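Local coordinates for protein paenibacillus xanthan lyase (Paenibacillus, PDB 6F2P) that cleaves xanthan, a bacterial polysaccharide, probably removing terminal mannosyl units of its side chains by beta-elimination, as a calcium-binding family 8 lyase, at residues A[11-16]-A[137-142]; A[35-40]-A[84-89]; A[133-138]-A[155-160]. All coordinates share one frame; numbering follows the deposited sequence.

Contact 1. Residues A[11-16]-A[137-142]; sequences EKYKAM and IVALMY
Lys14 joins helix 4-18 to helix 123-141 through a charged hydrogen bond: its NZ reaches the backbone carbonyl of Leu140, with Lys14 NZ and Leu140 O 3.2 Å apart. The donor comes in bent and is tilted 21° from the carbonyl plane. This carbonyl belongs to the C-terminal part of its helix, where a positive charge would probably be welcome. A lysine suits this place because its long chain, with CG anti to the backbone N (chi1 175°) and extended from there, carries NZ across to the carbonyl. On the way its methylene CD passes the backbone oxygen of Ala139, in van der Waals contact at 3.6 Å.

Two apolar contacts accompany the bond. Lys14 CG touches Leu140 CD2 at 3.9 Å, the two side chains crossing at a slant. Ala139 is small enough to let Tyr13 come close, its CB meeting CD2 at the ring edge, near the ring plane, while Tyr13 OH bonds Asp136. An alanine in place of Lys14 would probably leave Leu140 O without this charged partner and take away the methylene that packs on Leu140 CD2.

The axes of segments 11-16 and 137-141 approach to 9.2 Å and cross at -106°, roughly at right angles. Helix 229-244 packs against Tyr13 and Met16, and helix 68-85 against Leu140.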
ATOM      1  N   GLU A  11      11.002  21.139  37.842  1.00 21.80           N
ATOM      2  CA  GLU A  11       9.755  21.780  38.245  1.00 17.85           C
ATOM      3  C   GLU A  11       8.728  21.692  37.139  1.00 21.13           C
ATOM      4  O   GLU A  11       7.528  21.541  37.391  1.00 22.96           O
ATOM      5  CB  GLU A  11      10.000  23.231  38.635  1.00 16.17           C
ATOM      6  CG  GLU A  11      10.715  23.373  39.966  1.00 31.01           C
ATOM      7  CD  GLU A  11      11.279  24.759  40.190  1.00 36.39           C
ATOM      8  OE1 GLU A  11      11.083  25.641  39.325  1.00 45.23           O
ATOM      9  OE2 GLU A  11      11.924  24.965  41.237  1.00 42.94           O
ATOM     10  N   LYS A  12       9.209  21.789  35.906  1.00 27.17           N
ATOM     11  CA  LYS A  12       8.355  21.637  34.740  1.00 22.64           C
ATOM     12  C   LYS A  12       7.761  20.226  34.706  1.00 22.01           C
ATOM     13  O   LYS A  12       6.573  20.049  34.444  1.00 21.63           O
ATOM     14  CB  LYS A  12       9.166  21.897  33.486  1.00 17.98           C
ATOM     15  CG  LYS A  12       8.348  22.120  32.243  1.00 21.14           C
ATOM     16  CD  LYS A  12       9.263  21.997  31.053  1.00 24.50           C
ATOM     17  CE  LYS A  12       8.654  22.579  29.804  1.00 22.85           C
ATOM     18  NZ  LYS A  12       9.756  22.851  28.831  1.00 30.10           N
ATOM     19  N   TYR A  13       8.595  19.230  35.004  1.00 21.47           N
ATOM     20  CA  TYR A  13       8.190  17.824  34.964  1.00 21.31           C
ATOM     21  C   TYR A  13       7.198  17.516  36.061  1.00 22.98           C
ATOM     22  O   TYR A  13       6.181  16.859  35.827  1.00 18.80           O
ATOM     23  CB  TYR A  13       9.404  16.905  35.126  1.00 19.15           C
ATOM     24  CG  TYR A  13       9.096  15.446  34.863  1.00 21.40           C
ATOM     25  CD1 TYR A  13       8.609  15.043  33.631  1.00 25.80           C
ATOM     26  CD2 TYR A  13       9.309  14.474  35.833  1.00 19.40           C
ATOM     27  CE1 TYR A  13       8.325  13.717  33.368  1.00 29.76           C
ATOM     28  CE2 TYR A  13       9.031  13.137  35.579  1.00 24.36           C
ATOM     29  CZ  TYR A  13       8.533  12.765  34.339  1.00 29.80           C
ATOM     30  OH  TYR A  13       8.243  11.445  34.052  1.00 32.18           O
ATOM     31  N   LYS A  14       7.521  17.987  37.263  1.00 21.80           N
ATOM     32  CA  LYS A  14       6.667  17.788  38.419  1.00 16.74           C
ATOM     33  C   LYS A  14       5.295  18.375  38.141  1.00 17.64           C
ATOM     34  O   LYS A  14       4.274  17.738  38.405  1.00 17.98           O
ATOM     35  CB  LYS A  14       7.286  18.412  39.669  1.00 20.72           C
ATOM     36  CG  LYS A  14       6.386  18.352  40.888  1.00 23.39           C
ATOM     37  CD  LYS A  14       7.129  18.712  42.157  1.00 25.87           C
ATOM     38  CE  LYS A  14       6.154  19.034  43.280  1.00 20.63           C
ATOM     39  NZ  LYS A  14       6.865  19.170  44.578  1.00 23.10           N
ATOM     40  N   ALA A  15       5.270  19.575  37.572  1.00 17.55           N
ATOM     41  CA  ALA A  15       4.009  20.190  37.164  1.00 16.28           C
ATOM     42  C   ALA A  15       3.224  19.351  36.131  1.00 18.10           C
ATOM     43  O   ALA A  15       1.995  19.398  36.092  1.00 21.57           O
ATOM     44  CB  ALA A  15       4.257  21.580  36.652  1.00 16.09           C
ATOM     45  N   MET A  16       3.917  18.580  35.299  1.00 15.46           N
ATOM     46  CA  MET A  16       3.209  17.658  34.405  1.00 21.24           C
ATOM     47  C   MET A  16       2.583  16.529  35.216  1.00 21.03           C
ATOM     48  O   MET A  16       1.469  16.084  34.940  1.00 22.66           O
ATOM     49  CB  MET A  16       4.143  17.061  33.352  1.00 20.26           C
ATOM     50  CG  MET A  16       4.828  18.068  32.454  1.00 20.34           C
ATOM     51  SD  MET A  16       6.135  17.294  31.479  1.00 23.24           S
ATOM     52  CE  MET A  16       5.172  16.453  30.222  1.00 21.02           C
ATOM     53  N   ILE A 137       8.300   9.420  41.503  1.00 18.20           N
ATOM     54  CA  ILE A 137       8.255   9.623  42.939  1.00 15.04           C
ATOM     55  C   ILE A 137       9.271  10.673  43.351  1.00 17.40           C
ATOM     56  O   ILE A 137       8.916  11.676  43.977  1.00 16.53           O
ATOM     57  CB  ILE A 137       8.553   8.328  43.703  1.00 19.17           C
ATOM     58  CG1 ILE A 137       7.451   7.304  43.441  1.00 17.43           C
ATOM     59  CG2 ILE A 137       8.692   8.608  45.210  1.00 12.87           C
ATOM     60  CD1 ILE A 137       7.832   5.904  43.838  1.00 17.13           C
ATOM     61  N   VAL A 138      10.527  10.445  42.981  1.00 14.56           N
ATOM     62  CA  VAL A 138      11.601  11.370  43.308  1.00 17.36           C
ATOM     63  C   VAL A 138      11.319  12.781  42.787  1.00 18.70           C
ATOM     64  O   VAL A 138      11.664  13.765  43.435  1.00 23.32           O
ATOM     65  CB  VAL A 138      12.951  10.864  42.781  1.00 18.25           C
ATOM     66  CG1 VAL A 138      14.040  11.908  42.994  1.00 11.88           C
ATOM     67  CG2 VAL A 138      13.321   9.554  43.475  1.00 16.08           C
ATOM     68  N   ALA A 139      10.675  12.888  41.633  1.00 15.60           N
ATOM     69  CA  ALA A 139      10.353  14.207  41.100  1.00 18.09           C
ATOM     70  C   ALA A 139       9.419  14.950  42.052  1.00 21.04           C
ATOM     71  O   ALA A 139       9.644  16.116  42.384  1.00 26.63           O
ATOM     72  CB  ALA A 139       9.743  14.096  39.705  1.00 15.44           C
ATOM     73  N   LEU A 140       8.384  14.259  42.510  1.00 17.24           N
ATOM     74  CA  LEU A 140       7.409  14.858  43.409  1.00 18.68           C
ATOM     75  C   LEU A 140       7.995  15.157  44.789  1.00 22.67           C
ATOM     76  O   LEU A 140       7.693  16.184  45.388  1.00 25.04           O
ATOM     77  CB  LEU A 140       6.204  13.929  43.563  1.00 17.12           C
ATOM     78  CG  LEU A 140       5.423  13.604  42.293  1.00 16.27           C
ATOM     79  CD1 LEU A 140       4.366  12.556  42.576  1.00 13.67           C
ATOM     80  CD2 LEU A 140       4.787  14.865  41.715  1.00 14.59           C
ATOM     81  N   MET A 141       8.834  14.253  45.285  1.00 20.34           N
ATOM     82  CA  MET A 141       9.247  14.271  46.680  1.00 15.16           C
ATOM     83  C   MET A 141      10.619  14.916  46.890  1.00 26.83           C
ATOM     84  O   MET A 141      11.137  14.953  48.015  1.00 28.36           O
ATOM     85  CB  MET A 141       9.273  12.841  47.213  1.00 17.13           C
ATOM     86  CG  MET A 141       7.941  12.115  47.138  1.00 20.59           C
ATOM     87  SD  MET A 141       6.715  12.784  48.276  1.00 23.09           S
ATOM     88  CE  MET A 141       7.581  12.557  49.835  1.00 19.58           C
ATOM     89  N   TYR A 142      11.189  15.426  45.803  1.00 25.30           N
ATOM     90  CA  TYR A 142      12.558  15.939  45.765  1.00 22.81           C
ATOM     91  C   TYR A 142      12.967  16.824  46.951  1.00 25.20           C
ATOM     92  O   TYR A 142      13.968  16.565  47.625  1.00 21.54           O
ATOM     93  CB  TYR A 142      12.759  16.707  44.461  1.00 24.39           C
ATOM     94  CG  TYR A 142      14.198  16.839  44.039  1.00 23.39           C
ATOM     95  CD1 TYR A 142      14.836  15.807  43.368  1.00 23.33           C
ATOM     96  CD2 TYR A 142      14.916  17.999  44.295  1.00 22.38           C
ATOM     97  CE1 TYR A 142      16.161  15.922  42.968  1.00 28.28           C
ATOM     98  CE2 TYR A 142      16.243  18.124  43.899  1.00 25.31           C
ATOM     99  CZ  TYR A 142      16.860  17.082  43.239  1.00 29.65           C
ATOM    100  OH  TYR A 142      18.175  17.201  42.841  1.00 38.56           O
TER

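Contact 2. Residues A[35-40]-A[84-89]; sequences NAITVT and YTTYGS
Thr38, on helix 28-46, meets Ser89 at the end of the turn that follows helix 68-85. Its CB stands 3.8 Å from Ser89 OG, and from there the side chain forks. The methyl branch, CG2, lies 4.0 Å from Ser89 OG. The hydroxyl branch makes the main contact: Thr38 OG1 and Ser89 OG are hydrogen-bonded at 2.8 Å. With OG1 anti to its carbonyl carbon (chi1 -57°), the hydroxyl can also bond Val34 O one turn back in its own helix. A water donates to Thr38 OG1 at 3.2 Å and, weakly, to Gly88 O.

Ser89 suits its place because a short hydroxyl can serve both sides: its OG also takes the N-H of Leu91. The backbone there is a type II turn from Thr86 to Ser89, closed by Ser89 N bonding Thr86 O at 3.0 Å. Gly88 has a positive phi of 102°, where a CB would press on the carbonyl oxygen of Tyr87.

Beside this polar pair, Ile37 reaches tip to tip toward Thr86, its CG2 3.9 Å from Thr86 OG1, a hydroxyl that spends its proton on Leu82 O.

In this buried seam of the alpha-helical domain, hydroxyls join helix to turn without any charge, each also tied to backbone atoms of its own segment or next to it, which probably fixes their rotation.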
ATOM      1  N   ASN A  35      -9.973  14.411  43.991  1.00 21.63           N
ATOM      2  CA  ASN A  35     -10.600  13.395  44.816  1.00 20.36           C
ATOM      3  C   ASN A  35     -10.124  11.984  44.453  1.00 21.88           C
ATOM      4  O   ASN A  35      -9.692  11.227  45.326  1.00 23.46           O
ATOM      5  CB  ASN A  35     -12.122  13.492  44.736  1.00 22.60           C
ATOM      6  CG  ASN A  35     -12.812  12.274  45.326  1.00 33.87           C
ATOM      7  OD1 ASN A  35     -12.791  12.058  46.535  1.00 31.21           O
ATOM      8  ND2 ASN A  35     -13.419  11.464  44.464  1.00 41.69           N
ATOM      9  N   ALA A  36     -10.179  11.645  43.169  1.00 22.05           N
ATOM     10  CA  ALA A  36      -9.722  10.337  42.702  1.00 17.04           C
ATOM     11  C   ALA A  36      -8.288  10.053  43.143  1.00 19.56           C
ATOM     12  O   ALA A  36      -7.973   8.947  43.603  1.00 21.44           O
ATOM     13  CB  ALA A  36      -9.841  10.248  41.201  1.00 15.61           C
ATOM     14  N   ILE A  37      -7.430  11.059  43.014  1.00 15.83           N
ATOM     15  CA  ILE A  37      -6.041  10.952  43.457  1.00 15.90           C
ATOM     16  C   ILE A  37      -5.949  10.684  44.956  1.00 20.48           C
ATOM     17  O   ILE A  37      -5.190   9.810  45.401  1.00 19.42           O
ATOM     18  CB  ILE A  37      -5.259  12.227  43.107  1.00 15.21           C
ATOM     19  CG1 ILE A  37      -5.070  12.318  41.587  1.00 16.79           C
ATOM     20  CG2 ILE A  37      -3.932  12.257  43.826  1.00 14.59           C
ATOM     21  CD1 ILE A  37      -4.404  13.597  41.119  1.00 19.51           C
ATOM     22  N   THR A  38      -6.737  11.426  45.730  1.00 21.52           N
ATOM     23  CA  THR A  38      -6.750  11.290  47.184  1.00 15.60           C
ATOM     24  C   THR A  38      -7.210   9.897  47.610  1.00 19.23           C
ATOM     25  O   THR A  38      -6.552   9.228  48.417  1.00 20.46           O
ATOM     26  CB  THR A  38      -7.673  12.331  47.829  1.00 18.31           C
ATOM     27  OG1 THR A  38      -7.257  13.653  47.446  1.00 16.45           O
ATOM     28  CG2 THR A  38      -7.641  12.191  49.345  1.00 16.08           C
ATOM     29  N   VAL A  39      -8.341   9.464  47.062  1.00 16.88           N
ATOM     30  CA  VAL A  39      -8.914   8.171  47.413  1.00 14.73           C
ATOM     31  C   VAL A  39      -7.945   7.026  47.118  1.00 22.62           C
ATOM     32  O   VAL A  39      -7.734   6.146  47.965  1.00 24.52           O
ATOM     33  CB  VAL A  39     -10.242   7.934  46.673  1.00 13.05           C
ATOM     34  CG1 VAL A  39     -10.715   6.504  46.858  1.00  8.56           C
ATOM     35  CG2 VAL A  39     -11.289   8.912  47.161  1.00 17.37           C
ATOM     36  N   THR A  40      -7.350   7.051  45.926  1.00 17.22           N
ATOM     37  CA  THR A  40      -6.396   6.024  45.520  1.00 15.78           C
ATOM     38  C   THR A  40      -5.219   5.957  46.488  1.00 18.50           C
ATOM     39  O   THR A  40      -4.823   4.873  46.930  1.00 19.67           O
ATOM     40  CB  THR A  40      -5.885   6.258  44.076  1.00 16.64           C
ATOM     41  OG1 THR A  40      -6.935   5.987  43.144  1.00  9.31           O
ATOM     42  CG2 THR A  40      -4.730   5.343  43.763  1.00 17.99           C
ATOM     43  N   TYR A  84       0.137  13.341  48.086  1.00 18.55           N
ATOM     44  CA  TYR A  84       0.952  14.117  49.001  1.00 20.31           C
ATOM     45  C   TYR A  84       1.258  15.506  48.454  1.00 26.53           C
ATOM     46  O   TYR A  84       1.307  16.476  49.215  1.00 26.16           O
ATOM     47  CB  TYR A  84       2.258  13.395  49.323  1.00 18.45           C
ATOM     48  CG  TYR A  84       3.158  14.227  50.193  1.00 22.72           C
ATOM     49  CD1 TYR A  84       2.862  14.422  51.536  1.00 27.06           C
ATOM     50  CD2 TYR A  84       4.294  14.840  49.673  1.00 24.28           C
ATOM     51  CE1 TYR A  84       3.678  15.195  52.345  1.00 28.41           C
ATOM     52  CE2 TYR A  84       5.115  15.615  50.474  1.00 31.28           C
ATOM     53  CZ  TYR A  84       4.798  15.789  51.811  1.00 29.67           C
ATOM     54  OH  TYR A  84       5.601  16.552  52.617  1.00 36.30           O
ATOM     55  N   THR A  85       1.445  15.599  47.137  1.00 21.38           N
ATOM     56  CA  THR A  85       1.885  16.846  46.514  1.00 16.30           C
ATOM     57  C   THR A  85       0.805  17.525  45.684  1.00 19.22           C
ATOM     58  O   THR A  85       1.068  18.526  45.027  1.00 23.45           O
ATOM     59  CB  THR A  85       3.089  16.612  45.593  1.00 17.05           C
ATOM     60  OG1 THR A  85       2.731  15.676  44.573  1.00 18.90           O
ATOM     61  CG2 THR A  85       4.252  16.050  46.370  1.00 17.43           C
ATOM     62  N   THR A  86      -0.404  16.979  45.698  1.00 22.01           N
ATOM     63  CA  THR A  86      -1.479  17.513  44.870  1.00 20.95           C
ATOM     64  C   THR A  86      -2.215  18.655  45.564  1.00 25.22           C
ATOM     65  O   THR A  86      -2.831  18.478  46.623  1.00 27.52           O
ATOM     66  CB  THR A  86      -2.482  16.414  44.444  1.00 18.98           C
ATOM     67  OG1 THR A  86      -1.834  15.488  43.568  1.00 17.87           O
ATOM     68  CG2 THR A  86      -3.678  17.018  43.718  1.00 16.09           C
ATOM     69  N   TYR A  87      -2.131  19.829  44.955  1.00 26.06           N
ATOM     70  CA  TYR A  87      -2.877  20.983  45.409  1.00 24.57           C
ATOM     71  C   TYR A  87      -4.354  20.659  45.452  1.00 25.48           C
ATOM     72  O   TYR A  87      -4.940  20.276  44.441  1.00 25.50           O
ATOM     73  CB  TYR A  87      -2.659  22.152  44.455  1.00 22.60           C
ATOM     74  CG  TYR A  87      -3.447  23.370  44.836  1.00 22.75           C
ATOM     75  CD1 TYR A  87      -3.077  24.138  45.929  1.00 24.10           C
ATOM     76  CD2 TYR A  87      -4.572  23.750  44.116  1.00 26.32           C
ATOM     77  CE1 TYR A  87      -3.797  25.259  46.290  1.00 25.74           C
ATOM     78  CE2 TYR A  87      -5.301  24.875  44.470  1.00 24.92           C
ATOM     79  CZ  TYR A  87      -4.906  25.623  45.558  1.00 22.72           C
ATOM     80  OH  TYR A  87      -5.619  26.735  45.919  1.00 28.51           O
ATOM     81  N   GLY A  88      -4.952  20.813  46.628  1.00 25.96           N
ATOM     82  CA  GLY A  88      -6.378  20.607  46.793  1.00 22.37           C
ATOM     83  C   GLY A  88      -6.688  19.274  47.437  1.00 23.61           C
ATOM     84  O   GLY A  88      -7.819  19.023  47.862  1.00 25.35           O
ATOM     85  N   SER A  89      -5.681  18.410  47.507  1.00 20.23           N
ATOM     86  CA  SER A  89      -5.861  17.087  48.088  1.00 24.03           C
ATOM     87  C   SER A  89      -5.901  17.174  49.611  1.00 26.85           C
ATOM     88  O   SER A  89      -5.072  17.864  50.224  1.00 25.56           O
ATOM     89  CB  SER A  89      -4.726  16.157  47.651  1.00 21.22           C
ATOM     90  OG  SER A  89      -4.862  14.884  48.259  1.00 20.49           O
TER
HETATM   91  O   HOH W   1      -9.341  15.928  48.279  1.00 24.59           O

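Contact 3. Residues A[133-138]-A[155-160]; sequences ALNDIV and AAIYYT
The amide of Asn135 is the flat group that carries this contact, and Ile157 comes at its oxygen end. The two residues sit on a helical hairpin, helices 123-141 and 147-160, which follow each other in the chain and run antiparallel here. The pair belongs to the N-terminal alpha-helical domain, an (alpha/alpha) toroid in lyases of family 8.

The methyl CD1 of Ile157 stands well off the amide plane, over OD1 rather than beside it, with Asn135 CG 3.8 Å from that carbon. The other end of the amide is occupied elsewhere: ND2 bonds Val177 O of helix 168-184, which probably fixes how the amide is turned, with OD1 toward Ile157. No hydrogen bond crosses between the segments, and their nearest CA atoms, those of Leu134 and Ile157, are 8.3 Å apart, so side chains fill the gap.

Ile157 suits this place because its longer branch, with CG1 anti to the carbonyl carbon (chi1 -60°), enters between Leu134 and Asn135 and crosses both at an angle. Leu134 offers a branched apolar end in return, and Phe113 covers it from a loop. Val177 also touches Ile157, so helix 168-184 backs the hairpin. On the leucine side the methyl CD2 of Leu134 rests 4.1 Å from CG1 of Ile157, while Leu134 CG lies equally far from Ile157 CD1.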
ATOM      1  N   ALA A 133       8.814   4.704  37.537  1.00 17.36           N
ATOM      2  CA  ALA A 133       7.957   5.068  38.652  1.00 16.91           C
ATOM      3  C   ALA A 133       8.787   5.697  39.772  1.00 16.74           C
ATOM      4  O   ALA A 133       8.342   6.633  40.439  1.00 15.70           O
ATOM      5  CB  ALA A 133       7.188   3.846  39.147  1.00 14.21           C
ATOM      6  N   LEU A 134       9.997   5.181  39.966  1.00 13.19           N
ATOM      7  CA  LEU A 134      10.920   5.759  40.936  1.00 13.00           C
ATOM      8  C   LEU A 134      11.300   7.191  40.545  1.00 18.46           C
ATOM      9  O   LEU A 134      11.337   8.075  41.404  1.00 21.42           O
ATOM     10  CB  LEU A 134      12.159   4.875  41.100  1.00 11.21           C
ATOM     11  CG  LEU A 134      13.196   5.296  42.143  1.00 14.52           C
ATOM     12  CD1 LEU A 134      12.539   5.686  43.445  1.00 10.98           C
ATOM     13  CD2 LEU A 134      14.213   4.184  42.371  1.00 12.06           C
ATOM     14  N   ASN A 135      11.566   7.420  39.258  1.00 14.18           N
ATOM     15  CA  ASN A 135      11.827   8.770  38.757  1.00 16.03           C
ATOM     16  C   ASN A 135      10.701   9.724  39.116  1.00 16.47           C
ATOM     17  O   ASN A 135      10.928  10.855  39.542  1.00 16.89           O
ATOM     18  CB  ASN A 135      11.990   8.775  37.239  1.00 15.88           C
ATOM     19  CG  ASN A 135      13.403   8.500  36.808  1.00 18.15           C
ATOM     20  OD1 ASN A 135      14.346   8.730  37.569  1.00 19.32           O
ATOM     21  ND2 ASN A 135      13.567   8.004  35.575  1.00 16.21           N
ATOM     22  N   ASP A 136       9.475   9.260  38.935  1.00 15.96           N
ATOM     23  CA  ASP A 136       8.321  10.106  39.169  1.00 18.50           C
ATOM     24  C   ASP A 136       8.152  10.432  40.651  1.00 21.82           C
ATOM     25  O   ASP A 136       7.905  11.582  41.010  1.00 23.01           O
ATOM     26  CB  ASP A 136       7.063   9.462  38.586  1.00 20.81           C
ATOM     27  CG  ASP A 136       7.096   9.404  37.068  1.00 23.56           C
ATOM     28  OD1 ASP A 136       8.079   9.904  36.472  1.00 21.88           O
ATOM     29  OD2 ASP A 136       6.136   8.875  36.474  1.00 28.20           O
ATOM     30  N   ILE A 137       8.300   9.420  41.503  1.00 18.20           N
ATOM     31  CA  ILE A 137       8.255   9.623  42.939  1.00 15.04           C
ATOM     32  C   ILE A 137       9.271  10.673  43.351  1.00 17.40           C
ATOM     33  O   ILE A 137       8.916  11.676  43.977  1.00 16.53           O
ATOM     34  CB  ILE A 137       8.553   8.328  43.703  1.00 19.17           C
ATOM     35  CG1 ILE A 137       7.451   7.304  43.441  1.00 17.43           C
ATOM     36  CG2 ILE A 137       8.692   8.608  45.210  1.00 12.87           C
ATOM     37  CD1 ILE A 137       7.832   5.904  43.838  1.00 17.13           C
ATOM     38  N   VAL A 138      10.527  10.445  42.981  1.00 14.56           N
ATOM     39  CA  VAL A 138      11.601  11.370  43.308  1.00 17.36           C
ATOM     40  C   VAL A 138      11.319  12.781  42.787  1.00 18.70           C
ATOM     41  O   VAL A 138      11.664  13.765  43.435  1.00 23.32           O
ATOM     42  CB  VAL A 138      12.951  10.864  42.781  1.00 18.25           C
ATOM     43  CG1 VAL A 138      14.040  11.908  42.994  1.00 11.88           C
ATOM     44  CG2 VAL A 138      13.321   9.554  43.475  1.00 16.08           C
ATOM     45  N   ALA A 155      21.371   6.105  41.888  1.00 18.60           N
ATOM     46  CA  ALA A 155      22.418   5.111  41.686  1.00 20.69           C
ATOM     47  C   ALA A 155      21.819   3.775  41.283  1.00 19.89           C
ATOM     48  O   ALA A 155      22.414   3.017  40.513  1.00 23.81           O
ATOM     49  CB  ALA A 155      23.261   4.959  42.939  1.00 18.14           C
ATOM     50  N   ALA A 156      20.632   3.492  41.802  1.00 15.91           N
ATOM     51  CA  ALA A 156      19.945   2.262  41.458  1.00 16.49           C
ATOM     52  C   ALA A 156      19.497   2.296  40.000  1.00 18.82           C
ATOM     53  O   ALA A 156      19.670   1.323  39.265  1.00 15.92           O
ATOM     54  CB  ALA A 156      18.767   2.050  42.372  1.00 16.67           C
ATOM     55  N   ILE A 157      18.923   3.422  39.588  1.00 20.82           N
ATOM     56  CA  ILE A 157      18.464   3.582  38.216  1.00 18.41           C
ATOM     57  C   ILE A 157      19.618   3.535  37.212  1.00 19.89           C
ATOM     58  O   ILE A 157      19.523   2.828  36.212  1.00 23.37           O
ATOM     59  CB  ILE A 157      17.639   4.861  38.037  1.00 19.65           C
ATOM     60  CG1 ILE A 157      16.416   4.810  38.954  1.00 12.72           C
ATOM     61  CG2 ILE A 157      17.230   5.025  36.572  1.00 14.86           C
ATOM     62  CD1 ILE A 157      15.467   5.960  38.769  1.00 13.27           C
ATOM     63  N   TYR A 158      20.707   4.259  37.477  1.00 18.58           N
ATOM     64  CA  TYR A 158      21.905   4.156  36.634  1.00 20.22           C
ATOM     65  C   TYR A 158      22.385   2.706  36.523  1.00 22.23           C
ATOM     66  O   TYR A 158      22.919   2.286  35.494  1.00 20.11           O
ATOM     67  CB  TYR A 158      23.062   4.976  37.201  1.00 24.36           C
ATOM     68  CG  TYR A 158      23.046   6.475  36.965  1.00 21.17           C
ATOM     69  CD1 TYR A 158      21.919   7.237  37.233  1.00 15.38           C
ATOM     70  CD2 TYR A 158      24.194   7.131  36.537  1.00 18.82           C
ATOM     71  CE1 TYR A 158      21.931   8.606  37.055  1.00 18.99           C
ATOM     72  CE2 TYR A 158      24.213   8.497  36.353  1.00 18.31           C
ATOM     73  CZ  TYR A 158      23.082   9.232  36.613  1.00 20.90           C
ATOM     74  OH  TYR A 158      23.106  10.599  36.432  1.00 17.28           O
ATOM     75  N   TYR A 159      22.222   1.955  37.606  1.00 22.42           N
ATOM     76  CA  TYR A 159      22.656   0.565  37.637  1.00 20.24           C
ATOM     77  C   TYR A 159      21.827  -0.308  36.701  1.00 24.30           C
ATOM     78  O   TYR A 159      22.375  -1.002  35.845  1.00 23.83           O
ATOM     79  CB  TYR A 159      22.610   0.028  39.065  1.00 26.93           C
ATOM     80  CG  TYR A 159      22.718  -1.470  39.159  1.00 21.94           C
ATOM     81  CD1 TYR A 159      23.892  -2.122  38.809  1.00 16.94           C
ATOM     82  CD2 TYR A 159      21.649  -2.233  39.606  1.00 19.34           C
ATOM     83  CE1 TYR A 159      23.997  -3.500  38.899  1.00 21.66           C
ATOM     84  CE2 TYR A 159      21.742  -3.611  39.703  1.00 23.08           C
ATOM     85  CZ  TYR A 159      22.918  -4.242  39.345  1.00 26.02           C
ATOM     86  OH  TYR A 159      23.015  -5.614  39.432  1.00 22.35           O
ATOM     87  N   THR A 160      20.507  -0.270  36.857  1.00 22.22           N
ATOM     88  CA  THR A 160      19.633  -1.073  36.010  1.00 19.93           C
ATOM     89  C   THR A 160      19.476  -0.507  34.596  1.00 18.99           C
ATOM     90  O   THR A 160      19.284  -1.265  33.648  1.00 23.47           O
ATOM     91  CB  THR A 160      18.242  -1.258  36.633  1.00 19.37           C
ATOM     92  OG1 THR A 160      17.567   0.003  36.687  1.00 16.86           O
ATOM     93  CG2 THR A 160      18.354  -1.833  38.031  1.00 20.77           C
TER

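All three contacts lie in the N-terminal alpha-helical domain, far from the centre of this elongated chain. Contacts 1 and 3 share helix 123-141, including Ile137 and Val138, and their centres are 13 Å apart. Contact 2 is nested in the chain between the two segments of contact 1, with its centre 15 Å away; Tyr84 and Thr85 touch Met141 and Leu140 there. Contacts 2 and 3 follow one another in sequence, 23 Å apart between centres, and do not touch. Helix 123-141 thus meets a helix from the start of the chain, the end of helix 68-85 and its own successor, tying distant parts of the sequence into one helical domain.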